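Local coordinates for protein Ser-thr phosphatase MSPP (Mycobacterium smegmatis, PDB 2JFR) that probably removes phosphate from phosphorylated serine and threonine residues of proteins, as a metal-dependent phosphatase of the PPM (PP2C) family, at residues 33-38 with 90-95; 68-73 with 166-171; 108-113 with 128-133; 183-188 with 225-230. All blocks are in the same frame, centred on the assembly; numbering follows the deposited sequence. Where two conformers were deposited one is given.

Three of the four contacts converge on the metal centre. Interactions 1 and 4 come from different sheets, their centres about 10 Å apart; both ligate the manganese, with Asp36 OD2 and Asp186 OD1 2.9 Å apart on it, and both reach waters 1 and 5. Behind the metal the two sheets pack face to face, Val34 CG2 lying 3.6 Å from Ile183 CG2. Interaction 3 adjoins both: Thr93 OG1 bonds Ser113 O at 2.6 Å, and Asp112 OD2 is 3.0 Å from Asp186 OD2. Interaction 2 sits on the outer flank, its centre about 20 Å from that of interaction 4, but joins interaction 3 through Asp169 OD2 and His130 NE2, 2.8 Å apart.

Interaction 1: 33-38 with 90-95. With MG (magnesium ion), chain B; MN (manganese (II) ion), chain C.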
loop_
_atom_site.group_PDB
_atom_site.type_symbol
_atom_site.label_atom_id
_atom_site.label_comp_id
_atom_site.label_asym_id
_atom_site.label_seq_id
_atom_site.Cartn_x
_atom_site.Cartn_y
_atom_site.Cartn_z
ATOM N N ALA A 33 -0.348 -5.819 3.673
ATOM C CA ALA A 33 -0.802 -5.217 2.436
ATOM C C ALA A 33 -1.766 -4.072 2.712
ATOM O O ALA A 33 -2.470 -4.051 3.730
ATOM C CB ALA A 33 -1.491 -6.247 1.530
ATOM N N VAL A 34 -1.820 -3.178 1.749
ATOM C CA VAL A 34 -2.857 -2.153 1.634
ATOM C C VAL A 34 -3.448 -2.227 0.246
ATOM O O VAL A 34 -2.738 -2.393 -0.737
ATOM C CB VAL A 34 -2.289 -0.750 1.917
ATOM C CG1 VAL A 34 -3.307 0.356 1.628
ATOM C CG2 VAL A 34 -1.763 -0.656 3.331
ATOM N N ALA A 35 -4.768 -2.037 0.196
ATOM C CA ALA A 35 -5.502 -1.951 -1.072
ATOM C C ALA A 35 -6.406 -0.726 -1.002
ATOM O O ALA A 35 -7.212 -0.612 -0.088
ATOM C CB ALA A 35 -6.312 -3.212 -1.306
ATOM N N ASP A 36 -6.255 0.167 -1.960
ATOM C CA ASP A 36 -7.068 1.385 -2.025
ATOM C C ASP A 36 -8.049 1.236 -3.175
ATOM O O ASP A 36 -7.686 1.319 -4.351
ATOM C CB ASP A 36 -6.156 2.599 -2.254
ATOM C CG ASP A 36 -6.921 3.905 -2.394
ATOM O OD1 ASP A 36 -8.163 3.822 -2.533
ATOM O OD2 ASP A 36 -6.261 4.957 -2.358
ATOM N N GLY A 37 -9.300 0.971 -2.825
ATOM C CA GLY A 37 -10.341 0.823 -3.825
ATOM C C GLY A 37 -10.792 2.149 -4.376
ATOM O O GLY A 37 -10.717 3.180 -3.733
ATOM N N PHE A 38 -11.356 2.082 -5.583
ATOM C CA PHE A 38 -11.941 3.209 -6.247
ATOM C C PHE A 38 -13.209 2.785 -6.970
ATOM O O PHE A 38 -13.347 1.613 -7.339
ATOM C CB PHE A 38 -10.988 3.903 -7.227
ATOM C CG PHE A 38 -10.644 3.124 -8.455
ATOM C CD1 PHE A 38 -11.453 3.197 -9.598
ATOM C CD2 PHE A 38 -9.515 2.289 -8.447
ATOM C CE1 PHE A 38 -11.185 2.497 -10.733
ATOM C CE2 PHE A 38 -9.257 1.578 -9.669
ATOM C CZ PHE A 38 -10.128 1.707 -10.767
ATOM N N THR A 90 -8.989 -1.541 -7.622
ATOM C CA THR A 90 -8.216 -1.231 -6.433
ATOM C C THR A 90 -6.746 -1.213 -6.744
ATOM O O THR A 90 -6.265 -1.898 -7.623
ATOM C CB THR A 90 -8.525 -2.262 -5.307
ATOM O OG1 THR A 90 -7.915 -1.856 -4.083
ATOM C CG2 THR A 90 -8.156 -3.671 -5.668
ATOM N N THR A 91 -6.027 -0.436 -5.955
ATOM C CA THR A 91 -4.586 -0.611 -5.845
ATOM C C THR A 91 -4.303 -1.829 -5.002
ATOM O O THR A 91 -5.172 -2.319 -4.246
ATOM C CB THR A 91 -3.904 0.603 -5.258
ATOM O OG1 THR A 91 -4.178 0.581 -3.858
ATOM C CG2 THR A 91 -4.323 1.908 -5.873
ATOM N N LEU A 92 -3.055 -2.291 -5.023
ATOM C CA LEU A 92 -2.606 -3.277 -4.069
ATOM C C LEU A 92 -1.120 -3.138 -3.917
ATOM O O LEU A 92 -0.384 -3.169 -4.908
ATOM C CB LEU A 92 -2.938 -4.678 -4.554
ATOM C CG LEU A 92 -2.429 -5.828 -3.624
ATOM C CD1 LEU A 92 -3.071 -5.759 -2.278
ATOM C CD2 LEU A 92 -2.667 -7.192 -4.293
ATOM N N THR A 93 -0.652 -3.030 -2.658
ATOM C CA THR A 93 0.756 -3.117 -2.339
ATOM C C THR A 93 0.888 -4.174 -1.250
ATOM O O THR A 93 0.283 -4.008 -0.183
ATOM C CB THR A 93 1.332 -1.802 -1.885
ATOM O OG1 THR A 93 1.232 -0.923 -2.996
ATOM C CG2 THR A 93 2.770 -1.916 -1.432
ATOM N N ALA A 94 1.626 -5.216 -1.547
ATOM C CA ALA A 94 1.813 -6.334 -0.623
ATOM C C ALA A 94 3.305 -6.493 -0.350
ATOM O O ALA A 94 4.137 -6.428 -1.269
ATOM C CB ALA A 94 1.246 -7.609 -1.228
ATOM N N VAL A 95 3.615 -6.715 0.896
ATOM C CA VAL A 95 4.962 -7.019 1.366
ATOM C C VAL A 95 4.955 -8.369 2.016
ATOM O O VAL A 95 4.128 -8.647 2.871
ATOM C CB VAL A 95 5.428 -5.946 2.379
ATOM C CG1 VAL A 95 6.702 -6.376 3.074
ATOM C CG2 VAL A 95 5.594 -4.597 1.703
HETATM MG MG MG B . -9.886 4.808 -2.756
HETATM MN MN MN C . -6.894 6.917 -1.950
HETATM O O HOH W 1 -9.089 6.673 -2.139
HETATM O O HOH W 2 -11.814 5.554 -2.796
HETATM O O HOH W 3 -10.163 4.275 -0.772
HETATM O O HOH W 4 -9.355 5.544 -4.589
HETATM O O HOH W 5 -7.060 7.425 -3.934
#
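Val34 and Thr93 form the regular end of this antiparallel pairing: each backbone N donates to the other's carbonyl, and Thr93 N reaches Val34 O at 2.9 Å in a nearly straight bond. Next to them, on the side facing helix 42-59, the two small residues Ala33 and Ala94 bring their CB atoms to 4.1 Å, while Leu92 CD1, in the conformer described, rests against the methyls of both Ala33 and Ala35. Toward Asp36 the pattern changes. Asp36 N is taken by a hydroxyl instead of a carbonyl, Thr91 OG1 at 2.8 Å; with OG1 held between its own backbone N and carbonyl carbon (chi1 76°), Thr91 turns this oxygen at the opposite strand, and the same atom is bonded to Ser113 OG. Thr91 N returns a bond to Asp36 O at 2.9 Å, arriving from above the carbonyl plane. Thr91 O, displaced from the usual pairing, accepts the Thr90 hydroxyl on an in-plane lone pair. All of this is buried. Packing slackens at Phe38, partly exposed, whose ring comes nearest with CE2, 3.7 Å from Thr90 N, at an oblique tilt. On the metal side, among bound waters, the Asp36 carboxylate, CG anti to the backbone N (chi1 178°), divides its oxygens: OD1 binds magnesium at 2.0 Å, OD2 binds manganese at 2.1 Å. Gly37 O and waters 2, 3 and 4 also bind the magnesium. Water 1 joins the two ions, giving the carboxylate- and water-bridged binuclear centre characteristic of PPM phosphatases.

Interaction 2: 68-73 with 166-171; sequences EAVQQA and IGPDVF
Gln71 crosses from helix 63-81 to the loop before strand 169-172, and its NE2 gives a hydrogen bond to Ile166 O. At 3.2 Å the bond is long, yet it is straight at nitrogen, 172°. Its orientation differs at the two ends: the carbonyl oxygen lies in the amide plane of Gln71, whereas the amide nitrogen stands above the carbonyl plane of Ile166. The glutamine gets there by folding. CG leaves anti to its carbonyl carbon, and a second bend (chi2 -68°) brings the amide round to the loop, where NE2 also passes 3.8 Å from Ile166 CG1; the two side chains run past each other in opposite directions. Ile166, modelled in two conformers, has CG1 in the one described wedged between its backbone N and carbonyl carbon (chi1 49°). CD1 then extends to the helix and meets Val70 CG1 at 3.8 Å, the two side chains crossing at about a right angle. The same valine methyl lies 4.3 Å from Pro168 CG. CG2 packs on Leu92 CD2, and Val70 also touches Leu53 and Val108. Pro168, too, touches Val108, and Ile166 reaches Ile110, both of strand 106-110. The chemistry is mostly apolar: Val70, Ile166 and Pro168 seal the helix against the loop on the inner side, and one long but straight amide bond at the partly exposed margin favours this orientation of the glutamine head.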
loop_
_atom_site.group_PDB
_atom_site.type_symbol
_atom_site.label_atom_id
_atom_site.label_comp_id
_atom_site.label_asym_id
_atom_site.label_seq_id
_atom_site.Cartn_x
_atom_site.Cartn_y
_atom_site.Cartn_z
ATOM N N GLU A 68 1.199 -15.394 -7.770
ATOM C CA GLU A 68 -0.016 -16.121 -8.170
ATOM C C GLU A 68 -1.242 -15.574 -7.429
ATOM O O GLU A 68 -2.301 -15.422 -8.012
ATOM C CB GLU A 68 0.114 -17.611 -7.957
ATOM C CG GLU A 68 -1.074 -18.398 -8.485
ATOM C CD GLU A 68 -1.570 -18.152 -9.862
ATOM O OE1 GLU A 68 -0.908 -17.687 -10.820
ATOM O OE2 GLU A 68 -2.763 -18.484 -10.135
ATOM N N ALA A 69 -1.069 -15.298 -6.147
ATOM C CA ALA A 69 -2.187 -14.801 -5.334
ATOM C C ALA A 69 -2.627 -13.436 -5.809
ATOM O O ALA A 69 -3.822 -13.135 -5.812
ATOM C CB ALA A 69 -1.774 -14.769 -3.882
ATOM N N VAL A 70 -1.677 -12.600 -6.240
ATOM C CA VAL A 70 -2.035 -11.304 -6.794
ATOM C C VAL A 70 -2.795 -11.487 -8.113
ATOM O O VAL A 70 -3.779 -10.796 -8.355
ATOM C CB VAL A 70 -0.778 -10.445 -6.957
ATOM C CG1 VAL A 70 -1.079 -9.151 -7.749
ATOM C CG2 VAL A 70 -0.190 -10.103 -5.571
ATOM N N GLN A 71 -2.358 -12.414 -8.969
ATOM C CA GLN A 71 -3.056 -12.705 -10.175
ATOM C C GLN A 71 -4.458 -13.194 -9.879
ATOM O O GLN A 71 -5.423 -12.783 -10.543
ATOM C CB GLN A 71 -2.344 -13.776 -10.988
ATOM C CG GLN A 71 -0.989 -13.382 -11.560
ATOM C CD GLN A 71 -1.156 -12.331 -12.631
ATOM O OE1 GLN A 71 -1.989 -12.368 -13.520
ATOM N NE2 GLN A 71 -0.337 -11.326 -12.561
ATOM N N GLN A 72 -4.628 -14.070 -8.902
ATOM C CA GLN A 72 -5.936 -14.570 -8.575
ATOM C C GLN A 72 -6.816 -13.471 -8.002
ATOM O O GLN A 72 -8.016 -13.437 -8.288
ATOM C CB GLN A 72 -5.777 -15.728 -7.602
ATOM C CG GLN A 72 -5.258 -16.989 -8.308
ATOM C CD GLN A 72 -6.037 -17.333 -9.619
ATOM O OE1 GLN A 72 -7.254 -17.450 -9.653
ATOM N NE2 GLN A 72 -5.343 -17.381 -10.790
ATOM N N ALA A 73 -6.256 -12.577 -7.217
ATOM C CA ALA A 73 -7.004 -11.446 -6.693
ATOM C C ALA A 73 -7.528 -10.582 -7.845
ATOM O O ALA A 73 -8.683 -10.172 -7.862
ATOM C CB ALA A 73 -6.164 -10.619 -5.733
ATOM N N ILE A 166 -2.820 -8.335 -15.411
ATOM C CA ILE A 166 -2.078 -7.258 -14.768
ATOM C C ILE A 166 -0.618 -7.658 -14.690
ATOM O O ILE A 166 -0.242 -8.851 -14.654
ATOM C CB ILE A 166 -2.437 -6.903 -13.311
ATOM C CG1 ILE A 166 -2.496 -8.165 -12.453
ATOM C CG2 ILE A 166 -3.756 -6.204 -13.258
ATOM C CD1 ILE A 166 -2.556 -7.892 -10.992
ATOM N N GLY A 167 0.181 -6.552 -14.667
ATOM C CA GLY A 167 1.603 -6.680 -14.531
ATOM C C GLY A 167 2.071 -5.818 -13.328
ATOM O O GLY A 167 2.501 -4.707 -13.535
ATOM N N PRO A 168 2.008 -6.401 -12.138
ATOM C CA PRO A 168 2.475 -5.646 -10.993
ATOM C C PRO A 168 4.003 -5.495 -11.051
ATOM O O PRO A 168 4.715 -6.291 -11.632
ATOM C CB PRO A 168 2.090 -6.516 -9.783
ATOM C CG PRO A 168 2.128 -7.895 -10.278
ATOM C CD PRO A 168 1.566 -7.768 -11.700
ATOM N N ASP A 169 4.493 -4.465 -10.379
ATOM C CA ASP A 169 5.915 -4.393 -10.090
ATOM C C ASP A 169 6.227 -5.399 -8.975
ATOM O O ASP A 169 5.402 -5.608 -8.075
ATOM C CB ASP A 169 6.303 -3.012 -9.654
ATOM C CG ASP A 169 6.334 -1.962 -10.754
ATOM O OD1 ASP A 169 6.271 -2.345 -11.960
ATOM O OD2 ASP A 169 6.372 -0.764 -10.431
ATOM N N VAL A 170 7.406 -5.987 -9.047
ATOM C CA VAL A 170 7.879 -7.010 -8.112
ATOM C C VAL A 170 9.319 -6.709 -7.815
ATOM O O VAL A 170 10.111 -6.700 -8.764
ATOM C CB VAL A 170 7.739 -8.405 -8.716
ATOM C CG1 VAL A 170 8.252 -9.461 -7.721
ATOM C CG2 VAL A 170 6.311 -8.650 -9.146
ATOM N N PHE A 171 9.749 -6.518 -6.569
ATOM C CA PHE A 171 11.160 -6.315 -6.338
ATOM C C PHE A 171 11.483 -6.616 -4.891
ATOM O O PHE A 171 10.654 -6.481 -3.975
ATOM C CB PHE A 171 11.631 -4.894 -6.658
ATOM C CG PHE A 171 13.036 -4.953 -7.249
ATOM C CD1 PHE A 171 13.218 -5.330 -8.532
ATOM C CD2 PHE A 171 14.175 -4.676 -6.470
ATOM C CE1 PHE A 171 14.505 -5.419 -9.062
ATOM C CE2 PHE A 171 15.425 -4.762 -7.018
ATOM C CZ PHE A 171 15.590 -5.165 -8.293
#

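Interaction 3: 108-113 with 128-133; sequences VNIGDS and DDHSVA
In this PP2C-family phosphatase, the turn that leaves strand 106-110 and carries Asp112 is clasped to the loop leading into helix 132-138 by a two-bond pairing of Gly111 with His130. Asp112 is a magnesium ligand in another structure of this protein. His130 N donates to Gly111 O at 2.8 Å and almost straight, 176°, though it comes from above the carbonyl plane. In return, Gly111 N donates to His130 ND1 at 2.9 Å, tilted 21° from the ring plane. Ring and main chain of one histidine therefore hold both polar atoms of one glycine. His130 is the centre of an inverse gamma turn. Its CG lies anti to its carbonyl carbon (chi1 -51°), which brings the ring edge up to Gly111 N and Asn109 O. That edge meets Asn109 O through CE1 at 3.4 Å, and Asp128 O sits over the rim of one face. NE2, on the far side, is bonded to Asp169, so the ring is gripped at both nitrogens. Next along, the Asp129 carboxylate leans on the backbone of Asp112, OD1 being 3.5 Å from Asp112 CA. Water 7 ties these residues by giving hydrogens to Asp112 O and to Asp129 OD2. At the other end of the contact, water 6 accepts from Asp128 N at 2.9 Å and donates to Asn109 OD1 at 3.0 Å.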
loop_
_atom_site.group_PDB
_atom_site.type_symbol
_atom_site.label_atom_id
_atom_site.label_comp_id
_atom_site.label_asym_id
_atom_site.label_seq_id
_atom_site.Cartn_x
_atom_site.Cartn_y
_atom_site.Cartn_z
ATOM N N VAL A 108 5.267 -6.427 -3.899
ATOM C CA VAL A 108 4.515 -6.541 -5.144
ATOM C C VAL A 108 3.504 -5.405 -5.118
ATOM O O VAL A 108 2.767 -5.262 -4.144
ATOM C CB VAL A 108 3.835 -7.913 -5.243
ATOM C CG1 VAL A 108 3.057 -7.991 -6.567
ATOM C CG2 VAL A 108 4.826 -9.044 -5.116
ATOM N N ASN A 109 3.470 -4.584 -6.172
ATOM C CA ASN A 109 2.639 -3.401 -6.091
ATOM C C ASN A 109 2.067 -3.028 -7.446
ATOM O O ASN A 109 2.689 -3.134 -8.502
ATOM C CB ASN A 109 3.394 -2.226 -5.484
ATOM C CG ASN A 109 4.654 -1.760 -6.306
ATOM O OD1 ASN A 109 4.611 -0.675 -6.881
ATOM N ND2 ASN A 109 5.640 -2.601 -6.308
ATOM N N ILE A 110 0.830 -2.547 -7.371
ATOM C CA ILE A 110 0.093 -2.030 -8.512
ATOM C C ILE A 110 -0.727 -0.858 -8.033
ATOM O O ILE A 110 -1.486 -0.965 -7.055
ATOM C CB ILE A 110 -0.703 -3.188 -9.179
ATOM C CG1 ILE A 110 -1.263 -2.708 -10.522
ATOM C CG2 ILE A 110 -1.704 -3.834 -8.260
ATOM C CD1 ILE A 110 -1.854 -3.794 -11.352
ATOM N N GLY A 111 -0.585 0.273 -8.695
ATOM C CA GLY A 111 -1.301 1.460 -8.330
ATOM C C GLY A 111 -0.404 2.421 -7.567
ATOM O O GLY A 111 0.770 2.559 -7.902
ATOM N N ASP A 112 -0.954 3.113 -6.570
ATOM C CA ASP A 112 -0.276 4.233 -5.940
ATOM C C ASP A 112 -0.372 4.216 -4.412
ATOM O O ASP A 112 -0.375 5.286 -3.807
ATOM C CB ASP A 112 -0.790 5.576 -6.479
ATOM C CG ASP A 112 -2.220 5.869 -6.090
ATOM O OD1 ASP A 112 -2.912 4.972 -5.561
ATOM O OD2 ASP A 112 -2.598 7.042 -6.347
ATOM N N SER A 113 -0.381 3.042 -3.811
ATOM C CA SER A 113 -0.331 2.933 -2.346
ATOM C C SER A 113 1.093 2.620 -1.925
ATOM O O SER A 113 1.508 1.466 -2.025
ATOM C CB SER A 113 -1.276 1.826 -1.885
ATOM O OG SER A 113 -2.620 2.070 -2.292
ATOM N N ASP A 128 7.297 2.691 -7.177
ATOM C CA ASP A 128 6.773 3.690 -8.136
ATOM C C ASP A 128 5.264 3.701 -8.105
ATOM O O ASP A 128 4.625 2.650 -7.871
ATOM C CB ASP A 128 7.208 3.349 -9.559
ATOM C CG ASP A 128 8.596 3.148 -9.920
ATOM O OD1 ASP A 128 9.636 3.600 -9.395
ATOM O OD2 ASP A 128 8.836 2.382 -10.925
ATOM N N ASP A 129 4.723 4.871 -8.264
ATOM C CA ASP A 129 3.263 5.052 -8.338
ATOM C C ASP A 129 2.827 4.932 -9.796
ATOM O O ASP A 129 3.349 5.614 -10.695
ATOM C CB ASP A 129 2.858 6.433 -7.832
ATOM C CG ASP A 129 2.884 6.571 -6.346
ATOM O OD1 ASP A 129 2.914 5.616 -5.636
ATOM O OD2 ASP A 129 2.695 7.736 -5.960
ATOM N N HIS A 130 1.873 4.064 -10.047
ATOM C CA HIS A 130 1.304 3.876 -11.372
ATOM C C HIS A 130 0.119 4.828 -11.513
ATOM O O HIS A 130 -1.042 4.474 -11.403
ATOM C CB HIS A 130 0.884 2.431 -11.553
ATOM C CG HIS A 130 1.942 1.458 -11.222
ATOM N ND1 HIS A 130 1.701 0.371 -10.449
ATOM C CD2 HIS A 130 3.263 1.513 -11.463
ATOM C CE1 HIS A 130 2.854 -0.231 -10.255
ATOM N NE2 HIS A 130 3.831 0.405 -10.883
ATOM N N SER A 131 0.481 6.075 -11.712
ATOM C CA SER A 131 -0.466 7.171 -11.911
ATOM C C SER A 131 0.150 8.095 -12.926
ATOM O O SER A 131 1.333 8.044 -13.189
ATOM C CB SER A 131 -0.755 7.909 -10.622
ATOM O OG SER A 131 0.394 8.604 -10.195
ATOM N N VAL A 132 -0.632 9.044 -13.436
ATOM C CA VAL A 132 -0.067 9.965 -14.399
ATOM C C VAL A 132 1.124 10.703 -13.808
ATOM O O VAL A 132 2.186 10.852 -14.387
ATOM C CB VAL A 132 -1.124 10.971 -14.889
ATOM C CG1 VAL A 132 -0.494 12.041 -15.786
ATOM C CG2 VAL A 132 -2.219 10.194 -15.636
ATOM N N ALA A 133 0.982 11.183 -12.560
ATOM C CA ALA A 133 2.058 11.858 -11.858
ATOM C C ALA A 133 3.204 10.947 -11.547
ATOM O O ALA A 133 4.379 11.287 -11.711
ATOM C CB ALA A 133 1.485 12.497 -10.583
HETATM O O HOH W 6 7.322 -0.051 -7.977
HETATM O O HOH W 7 0.814 7.762 -3.980
HETATM O O HOH W 8 -0.322 9.162 -7.780
#

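Interaction 4: 183-188 with 225-230. With MN (manganese (II) ion), chain C.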
loop_
_atom_site.group_PDB
_atom_site.type_symbol
_atom_site.label_atom_id
_atom_site.label_comp_id
_atom_site.label_asym_id
_atom_site.label_seq_id
_atom_site.Cartn_x
_atom_site.Cartn_y
_atom_site.Cartn_z
ATOM N N ILE A 183 3.519 0.768 4.723
ATOM C CA ILE A 183 2.688 0.716 3.541
ATOM C C ILE A 183 1.543 1.700 3.782
ATOM O O ILE A 183 0.925 1.650 4.852
ATOM C CB ILE A 183 2.121 -0.660 3.230
ATOM C CG1 ILE A 183 3.165 -1.770 3.330
ATOM C CG2 ILE A 183 1.473 -0.641 1.867
ATOM C CD1 ILE A 183 2.564 -3.155 3.234
ATOM N N SER A 184 1.225 2.564 2.839
ATOM C CA SER A 184 0.140 3.500 3.025
ATOM C C SER A 184 -0.684 3.610 1.766
ATOM O O SER A 184 -0.176 3.517 0.666
ATOM C CB SER A 184 0.715 4.842 3.379
ATOM O OG SER A 184 -0.290 5.772 3.728
ATOM N N SER A 185 -1.977 3.912 1.949
ATOM C CA SER A 185 -2.730 4.448 0.834
ATOM C C SER A 185 -2.261 5.881 0.573
ATOM O O SER A 185 -1.620 6.537 1.393
ATOM C CB SER A 185 -4.221 4.358 1.033
ATOM O OG SER A 185 -4.623 5.160 2.135
ATOM N N ASP A 186 -2.660 6.387 -0.602
ATOM C CA ASP A 186 -2.329 7.751 -1.006
ATOM C C ASP A 186 -2.971 8.793 -0.118
ATOM O O ASP A 186 -2.590 9.964 -0.192
ATOM C CB ASP A 186 -2.660 7.933 -2.473
ATOM C CG ASP A 186 -4.100 7.785 -2.886
ATOM O OD1 ASP A 186 -4.913 7.446 -2.004
ATOM O OD2 ASP A 186 -4.390 8.055 -4.116
ATOM N N GLY A 187 -3.926 8.467 0.747
ATOM C CA GLY A 187 -4.507 9.477 1.588
ATOM C C GLY A 187 -3.520 10.123 2.526
ATOM O O GLY A 187 -3.683 11.277 2.908
ATOM N N LEU A 188 -2.461 9.409 2.910
ATOM C CA LEU A 188 -1.536 9.951 3.902
ATOM C C LEU A 188 -0.872 11.203 3.427
ATOM O O LEU A 188 -0.729 12.166 4.181
ATOM C CB LEU A 188 -0.477 8.882 4.219
ATOM C CG LEU A 188 0.604 9.316 5.185
ATOM C CD1 LEU A 188 0.010 9.731 6.539
ATOM C CD2 LEU A 188 1.619 8.195 5.356
ATOM N N ASN A 225 -9.615 8.680 2.371
ATOM C CA ASN A 225 -9.301 7.603 3.287
ATOM C C ASN A 225 -7.786 7.468 3.446
ATOM O O ASN A 225 -7.076 7.604 2.449
ATOM C CB ASN A 225 -9.821 6.292 2.695
ATOM C CG ASN A 225 -11.251 6.274 2.223
ATOM O OD1 ASN A 225 -11.559 5.570 1.256
ATOM N ND2 ASN A 225 -12.160 6.976 2.864
ATOM N N THR A 226 -7.334 7.211 4.660
ATOM C CA THR A 226 -5.916 6.942 4.914
ATOM C C THR A 226 -5.786 5.641 5.647
ATOM O O THR A 226 -6.434 5.446 6.680
ATOM C CB THR A 226 -5.283 8.110 5.740
ATOM O OG1 THR A 226 -5.367 9.306 4.972
ATOM C CG2 THR A 226 -3.820 7.824 6.028
ATOM N N THR A 227 -4.928 4.779 5.163
ATOM C CA THR A 227 -4.671 3.468 5.765
ATOM C C THR A 227 -3.190 3.246 5.782
ATOM O O THR A 227 -2.517 3.481 4.784
ATOM C CB THR A 227 -5.403 2.399 4.960
ATOM O OG1 THR A 227 -6.788 2.723 4.963
ATOM C CG2 THR A 227 -5.225 0.997 5.536
ATOM N N VAL A 228 -2.684 2.767 6.905
ATOM C CA VAL A 228 -1.264 2.577 7.127
ATOM C C VAL A 228 -1.015 1.231 7.799
ATOM O O VAL A 228 -1.758 0.790 8.680
ATOM C CB VAL A 228 -0.676 3.735 7.937
ATOM C CG1 VAL A 228 -0.685 5.017 7.152
ATOM C CG2 VAL A 228 -1.373 3.920 9.287
ATOM N N VAL A 229 0.090 0.609 7.385
ATOM C CA VAL A 229 0.593 -0.619 7.983
ATOM C C VAL A 229 2.070 -0.370 8.264
ATOM O O VAL A 229 2.837 -0.029 7.358
ATOM C CB VAL A 229 0.427 -1.802 7.051
ATOM C CG1 VAL A 229 1.025 -3.068 7.675
ATOM C CG2 VAL A 229 -1.035 -2.014 6.696
ATOM N N VAL A 230 2.467 -0.535 9.542
ATOM C CA VAL A 230 3.837 -0.335 9.986
ATOM C C VAL A 230 4.397 -1.652 10.401
ATOM O O VAL A 230 3.749 -2.401 11.158
ATOM C CB VAL A 230 3.866 0.716 11.125
ATOM C CG1 VAL A 230 5.183 0.718 11.872
ATOM C CG2 VAL A 230 3.616 2.080 10.581
HETATM MN MN MN C . -6.894 6.917 -1.950
HETATM O O HOH W 9 -7.010 6.201 0.034
HETATM O O HOH W 1 -9.089 6.673 -2.139
HETATM O O HOH W 5 -7.060 7.425 -3.934
#
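Asn225 O, approached by Gly187 CA at 3.3 Å, accepts a hydrogen bond from water 9 at 2.8 Å, and that water is a manganese ligand. The other segment binds the same ion directly: Asp186 OD1, in the conformer described, sits 2.0 Å from the manganese, while its OD2 is given to a magnesium ion. Immediately behind, Ser185 joins the two segments by two bonds. Its N donates to Thr227 O in the carbonyl plane, and its OG, placed between its own backbone N and carbonyl carbon (chi1 64°), accepts Thr227 N at 3.1 Å with a bent angle of 142°. A hydroxyl stands in for a carbonyl just where the strand gives way to the metal loop. Asp23 binds both Ser185 OG and Thr227 OG1, linking the two side chains from one carboxylate oxygen. On the other face, Ser184 OG, in the conformer described, donates to Ser185 O, and Val228 CG1 lies beside that hydroxyl at 3.5 Å. Leu188 packs its CB on Thr226 CG2 at 3.9 Å. Farther from the metal the pairing becomes regular: Ile183 and Val229 exchange backbone bonds, Ile183 N to Val229 O being 2.8 Å, and both side chains press on Tyr32 and Val34 of the facing sheet. With Asp36 and Asp224 completing the protein ligands of the manganese, this is the metal-binding end of the central beta sandwich of PP2C phosphatases.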